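Long-range contact in PHD finger protein 3 (Homo sapiens, PDB 6IC9), which regulates neuronal gene expression, its SPOC domain reading the phosphorylated C-terminal repeat tail of RNA polymerase II: residues Val28-Tyr40 with Pro131-His143. Sequence-based numbering, arbitrary orientation.
Sequences VTKAYPVSGSPEY and PLVPFDGPGLELH
Val34 and Phe135 make the apolar heart of this contact: methyl CG1 of Val34 sits over the middle of one ring face, 3.8 Å from the ring centroid and only 8° off its normal, a clear CH-pi contact. That methyl gets there because it lies anti to the backbone N (chi1 176°). The other methyl, CG2, meets CD2 of Leu140 at 3.8 Å, a neighbouring contact of the same side chain. Ser35 CB approaches the same ring obliquely, 3.6 Å from CD1 of Phe135. With the ring of Phe135 cut back to an alanine, the CH-pi contact goes, and Val34 CG1 and Ser35 CB would probably be left beside a gap.

Three direct hydrogen bonds tie the two segments together around this cluster. Ser35 OG, which a chi1 of -170° carries to Asp136 N, accepts from it at 2.9 Å. The carbonyl of Asp136 in turn takes the N-H of Gly36 (N to O 2.8 Å), a donor well above the carbonyl plane. On the far side of Gly137, Gly139 N reaches Val34 O at 2.9 Å, in the carbonyl plane and on a lone pair. Gly137 passes so close to the strand that a CB here would clash with Val34 O and crowd Ser35 CA. CG of Pro138 lies against Pro33 O, and CD against Val34 O.

Two waters extend the grip: one donates to both Pro33 O and Gly139 O, while the other joins Ser35 OG to Leu132 O. Further out, Leu132 packs on Val77 and Leu151, and Leu140 on Leu147. Val34 and Ser35 together face Val77, a classic beta bulge ending strand 25-35 of the SPOC domain, where the long loop leading to strand 147-155 is fastened.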
# COMPACT_ATOMS: atom_id res chain seq x y z
N VAL A 28 -4.55 8.76 10.92
CA VAL A 28 -5.82 8.18 10.47
C VAL A 28 -5.96 8.46 8.99
O VAL A 28 -5.70 9.57 8.52
CB VAL A 28 -7.02 8.76 11.22
CG1 VAL A 28 -8.32 8.03 10.79
CG2 VAL A 28 -6.77 8.62 12.71
N THR A 29 -6.39 7.45 8.26
CA THR A 29 -6.47 7.55 6.82
C THR A 29 -7.70 6.78 6.35
O THR A 29 -8.12 5.83 6.98
CB THR A 29 -5.16 7.02 6.18
OG1 THR A 29 -5.26 7.09 4.76
CG2 THR A 29 -4.97 5.55 6.55
N LYS A 30 -8.23 7.16 5.18
CA LYS A 30 -9.26 6.38 4.52
C LYS A 30 -8.62 5.81 3.25
O LYS A 30 -7.81 6.49 2.62
CB LYS A 30 -10.45 7.26 4.14
CG LYS A 30 -11.40 7.56 5.36
CD LYS A 30 -12.36 8.71 4.98
CE LYS A 30 -13.42 8.94 6.10
NZ LYS A 30 -14.25 10.18 5.81
N ALA A 31 -8.97 4.57 2.93
CA ALA A 31 -8.51 3.91 1.68
C ALA A 31 -9.63 3.90 0.65
O ALA A 31 -10.78 3.59 0.99
CB ALA A 31 -8.09 2.46 1.95
N TYR A 32 -9.30 4.23 -0.60
CA TYR A 32 -10.20 4.22 -1.74
C TYR A 32 -9.67 3.26 -2.78
O TYR A 32 -8.45 3.19 -2.99
CB TYR A 32 -10.32 5.60 -2.39
CG TYR A 32 -10.96 6.59 -1.40
CD1 TYR A 32 -10.19 7.26 -0.48
CD2 TYR A 32 -12.36 6.77 -1.36
CE1 TYR A 32 -10.79 8.13 0.46
CE2 TYR A 32 -12.95 7.62 -0.44
CZ TYR A 32 -12.16 8.30 0.45
OH TYR A 32 -12.76 9.14 1.36
N PRO A 33 -10.55 2.59 -3.51
CA PRO A 33 -10.09 1.65 -4.55
C PRO A 33 -9.41 2.34 -5.70
O PRO A 33 -9.76 3.46 -6.10
CB PRO A 33 -11.38 0.95 -5.01
CG PRO A 33 -12.47 1.74 -4.48
CD PRO A 33 -11.99 2.43 -3.24
N VAL A 34 -8.38 1.67 -6.21
CA VAL A 34 -7.65 2.12 -7.38
C VAL A 34 -7.69 1.06 -8.47
O VAL A 34 -8.06 1.33 -9.61
CB VAL A 34 -6.18 2.48 -7.02
CG1 VAL A 34 -5.48 2.83 -8.28
CG2 VAL A 34 -6.09 3.70 -6.03
N SER A 35 -7.33 -0.18 -8.11
CA SER A 35 -7.24 -1.25 -9.11
C SER A 35 -7.55 -2.56 -8.44
O SER A 35 -7.21 -2.77 -7.27
CB SER A 35 -5.82 -1.31 -9.72
OG SER A 35 -5.82 -2.19 -10.83
N GLY A 36 -8.16 -3.48 -9.19
CA GLY A 36 -8.52 -4.77 -8.62
C GLY A 36 -9.75 -4.68 -7.73
O GLY A 36 -10.28 -3.61 -7.43
N SER A 37 -10.22 -5.84 -7.30
CA SER A 37 -11.47 -5.85 -6.56
C SER A 37 -11.22 -5.49 -5.11
O SER A 37 -10.51 -6.23 -4.41
CB SER A 37 -12.16 -7.19 -6.62
OG SER A 37 -13.23 -7.17 -5.68
N PRO A 38 -11.78 -4.39 -4.60
CA PRO A 38 -11.59 -4.06 -3.20
C PRO A 38 -12.51 -4.82 -2.26
O PRO A 38 -12.59 -4.46 -1.08
CB PRO A 38 -11.93 -2.57 -3.18
CG PRO A 38 -13.08 -2.48 -4.09
CD PRO A 38 -12.78 -3.50 -5.22
N GLU A 39 -13.20 -5.83 -2.79
CA GLU A 39 -14.24 -6.52 -2.03
C GLU A 39 -13.65 -7.07 -0.74
O GLU A 39 -12.55 -7.64 -0.75
CB GLU A 39 -14.87 -7.65 -2.86
CG GLU A 39 -13.85 -8.77 -3.18
CD GLU A 39 -14.32 -9.80 -4.21
OE1 GLU A 39 -13.65 -10.84 -4.33
OE2 GLU A 39 -15.32 -9.58 -4.91
N TYR A 40 -14.35 -6.85 0.37
CA TYR A 40 -14.02 -7.40 1.68
C TYR A 40 -12.82 -6.73 2.34
O TYR A 40 -12.37 -7.20 3.41
CB TYR A 40 -13.75 -8.91 1.64
CG TYR A 40 -14.81 -9.70 0.90
CD1 TYR A 40 -14.47 -10.46 -0.21
CD2 TYR A 40 -16.15 -9.67 1.31
CE1 TYR A 40 -15.44 -11.20 -0.90
CE2 TYR A 40 -17.12 -10.41 0.64
CZ TYR A 40 -16.76 -11.17 -0.47
OH TYR A 40 -17.71 -11.90 -1.15
N PRO A 131 4.29 -2.34 -13.55
CA PRO A 131 3.53 -3.55 -13.20
C PRO A 131 2.13 -3.26 -12.64
O PRO A 131 1.32 -4.19 -12.57
CB PRO A 131 4.41 -4.22 -12.14
CG PRO A 131 5.73 -3.63 -12.35
CD PRO A 131 5.51 -2.24 -12.74
N LEU A 132 1.84 -2.03 -12.23
CA LEU A 132 0.48 -1.69 -11.81
C LEU A 132 -0.43 -1.29 -12.96
O LEU A 132 -1.66 -1.37 -12.82
CB LEU A 132 0.51 -0.54 -10.81
CG LEU A 132 1.31 -0.81 -9.55
CD1 LEU A 132 1.44 0.46 -8.72
CD2 LEU A 132 0.66 -1.93 -8.74
N VAL A 133 0.13 -0.82 -14.08
CA VAL A 133 -0.62 -0.44 -15.28
C VAL A 133 -0.95 -1.72 -16.05
O VAL A 133 -0.13 -2.65 -16.10
CB VAL A 133 0.18 0.56 -16.13
CG1 VAL A 133 -0.67 1.16 -17.25
CG2 VAL A 133 0.72 1.66 -15.28
N PRO A 134 -2.14 -1.83 -16.63
CA PRO A 134 -3.22 -0.84 -16.56
C PRO A 134 -4.01 -1.02 -15.26
O PRO A 134 -4.04 -2.12 -14.73
CB PRO A 134 -4.06 -1.17 -17.79
CG PRO A 134 -3.92 -2.70 -17.91
CD PRO A 134 -2.53 -3.03 -17.40
N PHE A 135 -4.61 0.05 -14.75
CA PHE A 135 -5.47 -0.07 -13.58
C PHE A 135 -6.78 -0.71 -14.01
O PHE A 135 -7.37 -0.32 -15.02
CB PHE A 135 -5.74 1.30 -12.97
CG PHE A 135 -4.59 1.87 -12.23
CD1 PHE A 135 -3.80 1.07 -11.42
CD2 PHE A 135 -4.32 3.22 -12.30
CE1 PHE A 135 -2.76 1.61 -10.70
CE2 PHE A 135 -3.29 3.77 -11.58
CZ PHE A 135 -2.50 2.95 -10.76
N ASP A 136 -7.22 -1.71 -13.27
CA ASP A 136 -8.52 -2.34 -13.48
C ASP A 136 -9.44 -1.84 -12.36
O ASP A 136 -9.67 -2.51 -11.37
CB ASP A 136 -8.36 -3.86 -13.45
CG ASP A 136 -9.66 -4.59 -13.26
OD1 ASP A 136 -10.73 -4.10 -13.70
OD2 ASP A 136 -9.62 -5.66 -12.61
N GLY A 137 -9.96 -0.62 -12.53
CA GLY A 137 -10.72 0.04 -11.49
C GLY A 137 -10.73 1.53 -11.74
O GLY A 137 -10.41 1.97 -12.85
N PRO A 138 -11.10 2.33 -10.74
CA PRO A 138 -11.20 3.79 -10.94
C PRO A 138 -9.89 4.44 -11.31
O PRO A 138 -9.89 5.56 -11.82
CB PRO A 138 -11.66 4.30 -9.57
CG PRO A 138 -12.29 3.15 -8.93
CD PRO A 138 -11.62 1.92 -9.43
N GLY A 139 -8.77 3.80 -11.01
CA GLY A 139 -7.50 4.37 -11.37
C GLY A 139 -7.18 5.60 -10.54
O GLY A 139 -7.72 5.82 -9.44
N LEU A 140 -6.26 6.41 -11.06
CA LEU A 140 -5.88 7.67 -10.44
C LEU A 140 -6.09 8.83 -11.40
O LEU A 140 -5.92 8.68 -12.62
CB LEU A 140 -4.40 7.65 -10.05
CG LEU A 140 -4.02 6.53 -9.09
CD1 LEU A 140 -2.48 6.39 -9.05
CD2 LEU A 140 -4.61 6.82 -7.64
N GLU A 141 -6.41 9.99 -10.85
CA GLU A 141 -6.52 11.20 -11.66
C GLU A 141 -5.14 11.65 -12.13
O GLU A 141 -4.12 11.39 -11.50
CB GLU A 141 -7.19 12.32 -10.85
CG GLU A 141 -8.66 12.05 -10.56
CD GLU A 141 -9.48 13.31 -10.33
OE1 GLU A 141 -10.39 13.26 -9.48
OE2 GLU A 141 -9.21 14.35 -11.00
N LEU A 142 -5.13 12.31 -13.30
CA LEU A 142 -3.89 12.85 -13.82
C LEU A 142 -3.33 13.91 -12.87
O LEU A 142 -2.12 13.99 -12.67
CB LEU A 142 -4.13 13.45 -15.20
CG LEU A 142 -2.97 14.29 -15.71
CD1 LEU A 142 -1.77 13.40 -16.04
CD2 LEU A 142 -3.34 15.14 -16.95
N HIS A 143 -4.19 14.75 -12.34
CA HIS A 143 -3.76 15.89 -11.52
C HIS A 143 -3.99 15.50 -10.07
O HIS A 143 -5.14 15.38 -9.65
CB HIS A 143 -4.56 17.13 -11.89
CG HIS A 143 -3.97 18.38 -11.34
ND1 HIS A 143 -4.71 19.29 -10.61
CD2 HIS A 143 -2.71 18.88 -11.40
CE1 HIS A 143 -3.93 20.29 -10.26
NE2 HIS A 143 -2.72 20.07 -10.73
O HOH W 1 -8.97 6.03 -6.94
O HOH W 2 -2.80 -2.85 -10.94